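Local coordinates for protein sortase, SrtB family (Streptococcus pneumoniae PCS8235, PDB 4Y4Q) that probably acts as a class B sortase, a transpeptidase that helps form the type II pilus on the pneumococcal surface, at residues 74-77 with 82-85; 155-158 with 163-166. All coordinates share one frame; numbering follows the deposited sequence.

Contact 1. Residues 74-77 with 82-85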
loop_
_atom_site.group_PDB
_atom_site.type_symbol
_atom_site.label_atom_id
_atom_site.label_comp_id
_atom_site.label_asym_id
_atom_site.label_seq_id
_atom_site.Cartn_x
_atom_site.Cartn_y
_atom_site.Cartn_z
ATOM N N TRP A 74 8.771 3.571 6.310
ATOM C CA TRP A 74 8.821 4.477 5.169
ATOM C C TRP A 74 8.615 3.687 3.884
ATOM O O TRP A 74 9.081 2.546 3.774
ATOM C CB TRP A 74 10.170 5.203 5.130
ATOM C CG TRP A 74 10.152 6.415 4.270
ATOM C CD1 TRP A 74 10.233 6.454 2.911
ATOM C CD2 TRP A 74 10.034 7.779 4.711
ATOM N NE1 TRP A 74 10.182 7.762 2.475
ATOM C CE2 TRP A 74 10.058 8.593 3.560
ATOM C CE3 TRP A 74 9.918 8.387 5.966
ATOM C CZ2 TRP A 74 9.974 9.995 3.628
ATOM C CZ3 TRP A 74 9.829 9.774 6.034
ATOM C CH2 TRP A 74 9.860 10.565 4.871
ATOM N N ILE A 75 7.914 4.289 2.920
ATOM C CA ILE A 75 7.633 3.627 1.647
ATOM C C ILE A 75 7.999 4.501 0.447
ATOM O O ILE A 75 7.710 5.705 0.413
ATOM C CB ILE A 75 6.142 3.186 1.551
ATOM C CG1 ILE A 75 5.869 2.401 0.269
ATOM C CG2 ILE A 75 5.205 4.377 1.640
ATOM C CD1 ILE A 75 4.602 1.519 0.381
ATOM N N ASN A 76 8.615 3.881 -0.552
ATOM C CA ASN A 76 9.065 4.594 -1.739
ATOM C C ASN A 76 8.711 3.787 -2.988
ATOM O O ASN A 76 8.894 2.573 -3.008
ATOM C CB ASN A 76 10.576 4.786 -1.646
ATOM C CG ASN A 76 11.124 5.726 -2.713
ATOM O OD1 ASN A 76 10.372 6.393 -3.429
ATOM N ND2 ASN A 76 12.448 5.793 -2.811
ATOM N N VAL A 77 8.180 4.452 -4.012
ATOM C CA VAL A 77 8.048 3.837 -5.327
ATOM C C VAL A 77 8.855 4.661 -6.339
ATOM O O VAL A 77 8.557 5.841 -6.588
ATOM C CB VAL A 77 6.585 3.732 -5.776
ATOM C CG1 VAL A 77 6.502 3.183 -7.219
ATOM C CG2 VAL A 77 5.801 2.845 -4.827
ATOM N N ILE A 82 5.492 8.869 -4.572
ATOM C CA ILE A 82 5.144 8.000 -3.455
ATOM C C ILE A 82 6.386 7.827 -2.601
ATOM O O ILE A 82 7.274 7.028 -2.926
ATOM C CB ILE A 82 4.638 6.657 -3.955
ATOM C CG1 ILE A 82 3.495 6.898 -4.949
ATOM C CG2 ILE A 82 4.201 5.788 -2.783
ATOM C CD1 ILE A 82 2.801 5.644 -5.447
ATOM N N ASP A 83 6.579 8.813 -1.746
ATOM C CA ASP A 83 7.611 8.793 -0.749
ATOM C C ASP A 83 6.814 9.215 0.444
ATOM O O ASP A 83 6.193 10.277 0.439
ATOM C CB ASP A 83 8.691 9.825 -1.063
ATOM C CG ASP A 83 9.890 9.713 -0.143
ATOM O OD1 ASP A 83 10.255 8.577 0.224
ATOM O OD2 ASP A 83 10.469 10.761 0.213
ATOM N N TYR A 84 6.813 8.394 1.473
ATOM C CA TYR A 84 6.009 8.738 2.635
ATOM C C TYR A 84 6.406 7.956 3.882
ATOM O O TYR A 84 6.769 6.774 3.799
ATOM C CB TYR A 84 4.529 8.438 2.342
ATOM C CG TYR A 84 3.918 9.238 1.206
ATOM C CD1 TYR A 84 3.924 10.632 1.226
ATOM C CD2 TYR A 84 3.303 8.598 0.132
ATOM C CE1 TYR A 84 3.357 11.372 0.189
ATOM C CE2 TYR A 84 2.731 9.328 -0.906
ATOM C CZ TYR A 84 2.764 10.713 -0.872
ATOM O OH TYR A 84 2.197 11.436 -1.898
ATOM N N PRO A 85 6.329 8.613 5.048
ATOM C CA PRO A 85 6.459 7.889 6.315
ATOM C C PRO A 85 5.236 7.021 6.499
ATOM O O PRO A 85 4.157 7.391 6.026
ATOM C CB PRO A 85 6.442 9.005 7.360
ATOM C CG PRO A 85 5.705 10.139 6.705
ATOM C CD PRO A 85 6.074 10.050 5.245
#

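Contact 2. Residues 155-158 with 163-166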
loop_
_atom_site.group_PDB
_atom_site.type_symbol
_atom_site.label_atom_id
_atom_site.label_comp_id
_atom_site.label_asym_id
_atom_site.label_seq_id
_atom_site.Cartn_x
_atom_site.Cartn_y
_atom_site.Cartn_z
ATOM N N TYR A 155 9.001 -1.091 -9.447
ATOM C CA TYR A 155 9.730 -1.351 -8.211
ATOM C C TYR A 155 9.700 -0.190 -7.222
ATOM O O TYR A 155 9.439 0.973 -7.576
ATOM C CB TYR A 155 11.189 -1.751 -8.506
ATOM C CG TYR A 155 11.346 -2.978 -9.388
ATOM C CD1 TYR A 155 11.208 -4.263 -8.870
ATOM C CD2 TYR A 155 11.652 -2.849 -10.737
ATOM C CE1 TYR A 155 11.362 -5.383 -9.678
ATOM C CE2 TYR A 155 11.809 -3.961 -11.548
ATOM C CZ TYR A 155 11.655 -5.223 -11.017
ATOM O OH TYR A 155 11.817 -6.328 -11.830
ATOM N N GLY A 156 9.981 -0.533 -5.970
ATOM C CA GLY A 156 10.047 0.432 -4.893
ATOM C C GLY A 156 10.735 -0.217 -3.708
ATOM O O GLY A 156 11.294 -1.316 -3.824
ATOM N N SER A 157 10.713 0.451 -2.565
ATOM C CA SER A 157 11.299 -0.136 -1.373
ATOM C C SER A 157 10.438 0.243 -0.195
ATOM O O SER A 157 9.612 1.172 -0.272
ATOM C CB SER A 157 12.701 0.385 -1.153
ATOM O OG SER A 157 12.640 1.779 -0.965
ATOM N N ILE A 158 10.604 -0.498 0.889
ATOM C CA ILE A 158 9.874 -0.189 2.099
ATOM C C ILE A 158 10.791 -0.450 3.279
ATOM O O ILE A 158 11.552 -1.417 3.283
ATOM C CB ILE A 158 8.559 -0.995 2.177
ATOM C CG1 ILE A 158 7.782 -0.639 3.450
ATOM C CG2 ILE A 158 8.828 -2.493 2.100
ATOM C CD1 ILE A 158 6.467 -1.381 3.561
ATOM N N VAL A 163 14.471 -2.751 9.195
ATOM C CA VAL A 163 14.959 -3.421 7.982
ATOM C C VAL A 163 14.411 -2.814 6.689
ATOM O O VAL A 163 13.305 -2.257 6.666
ATOM C CB VAL A 163 14.660 -4.942 8.003
ATOM C CG1 VAL A 163 15.097 -5.558 9.337
ATOM C CG2 VAL A 163 13.189 -5.211 7.768
ATOM N N GLU A 164 15.192 -2.936 5.616
ATOM C CA GLU A 164 14.797 -2.448 4.295
ATOM C C GLU A 164 14.508 -3.601 3.329
ATOM O O GLU A 164 15.348 -4.477 3.126
ATOM C CB GLU A 164 15.869 -1.522 3.708
ATOM C CG GLU A 164 15.486 -0.933 2.346
ATOM C CD GLU A 164 16.165 0.398 2.058
ATOM O OE1 GLU A 164 17.404 0.482 2.188
ATOM O OE2 GLU A 164 15.457 1.364 1.700
ATOM N N LYS A 165 13.313 -3.596 2.745
ATOM C CA LYS A 165 12.891 -4.626 1.800
ATOM C C LYS A 165 12.501 -3.965 0.487
ATOM O O LYS A 165 12.181 -2.769 0.454
ATOM C CB LYS A 165 11.670 -5.373 2.341
ATOM C CG LYS A 165 11.894 -6.167 3.635
ATOM C CD LYS A 165 12.747 -7.402 3.378
ATOM C CE LYS A 165 12.950 -8.224 4.635
ATOM N NZ LYS A 165 14.141 -9.116 4.481
ATOM N N GLY A 166 12.507 -4.746 -0.589
ATOM C CA GLY A 166 12.110 -4.238 -1.890
ATOM C C GLY A 166 10.621 -4.416 -2.050
ATOM O O GLY A 166 10.003 -5.196 -1.304
#

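Contact 1. Residues 74-77 with 82-85
The indole of W74 lies across the neighbouring strand, resting one face on the Y84–P85 peptide and presenting its N-H edge to D83. P85 CD sits over the six-membered ring, 4.0 Å from its centroid and 19° off the normal, a CH-pi contact, while CZ3 of W74 meets CB of P85 at 3.7 Å. At the edge, W74 NE1 donates almost straight to D83 OD1; the modelled 2.4 Å is doubtfully short. The carboxylate is turned 57° from the ring plane, in which D83 CG lies. W74 CG stands anti to its own N (chi1 -163°), which carries the indole over its partner. On the opposite face, I75 CG2 meets Y84 CB at 4.2 Å; toward the turn V77 and I82 run side by side, CG2 to CG2 3.9 Å. Backbone hydrogen bonds join the antiparallel strands: I75 with Y84 both ways and V77 N to I82 O. In this sortase-domain beta hairpin, 73-77 with 83-88, T80 OG1 hydrogen-bonds to V77 O and I82 N. I75 and Y84 pack on I110 of strand 110-112, V77 on I169 of strand 163-176, and Y84 meets F138 edge-to-face; strand 155-160 pairs with 73-77.

Contact 2. Residues 155-158 with 163-166
I158 and K165 form the hydrogen-bonded pair that fastens this hairpin, each backbone giving its N-H and its carbonyl to the other. I158 N reaches K165 O at 2.8 Å, and K165 N returns to I158 O at 2.9 Å; the second bond is nearly straight at hydrogen (176°). I158 O and K165 O are two acceptors 3.2 Å apart that do not bond to each other; each is instead bonded to the other residue's N-H. Next to this pair comes the non-hydrogen-bonded pair S157 with G166, where the chains draw in to 4.2 Å between their CA atoms. Here CA-H groups face oxygens: S157 CA is 3.3 Å from K165 O, and G166 CA approaches G156 O more loosely. The extended side chain of E164 reaches diagonally over the face that carries S157, yet OE2 of E164 stops 3.9 Å from S157 OG, a loose polar approach. On the other face, I158 CG2 touches K165 CB at 4.1 Å as the two side chains cross; beyond that point K165, bent at its second torsion, parts from I158, its NZ making a weak, long ion pair with D241, while I158 packs on F120 and L167. The chemistry therefore places the directional grip in the backbone: the I158 N-H and carbonyl are both used by K165, G156 bonds through its backbone to L167, and G166 to T240 of strand 231-240. Of the charged side chains, E164 is exposed on the S157 face and K165 partly exposed on the I158 face. Cohesion here comes from strand pairing, with comparatively little interlocking of side chains.

How the contacts relate
Contact 1 and contact 2 are two beta hairpins of one sheet, their centres 9 Å apart, the first closed before the second opens, with other strands and helices between them in the chain. They join where strand 73-77 lies antiparallel to strand 155-160, giving the order 83-88, 73-77, 155-160, 163-176. N76 O and S157 N, 2.8 Å apart in a probable hydrogen bond, make the polar link; I158 CG1 packs 3.5 Å from W74 O and V77 CG1 3.7 Å from Y155 O. The other two strands, 83-88 and 163-176, carry the sheet on to 110-112 and 231-240. Neither contact includes the cysteine, histidine or arginine by which sortases work; both belong to the beta framework of the domain.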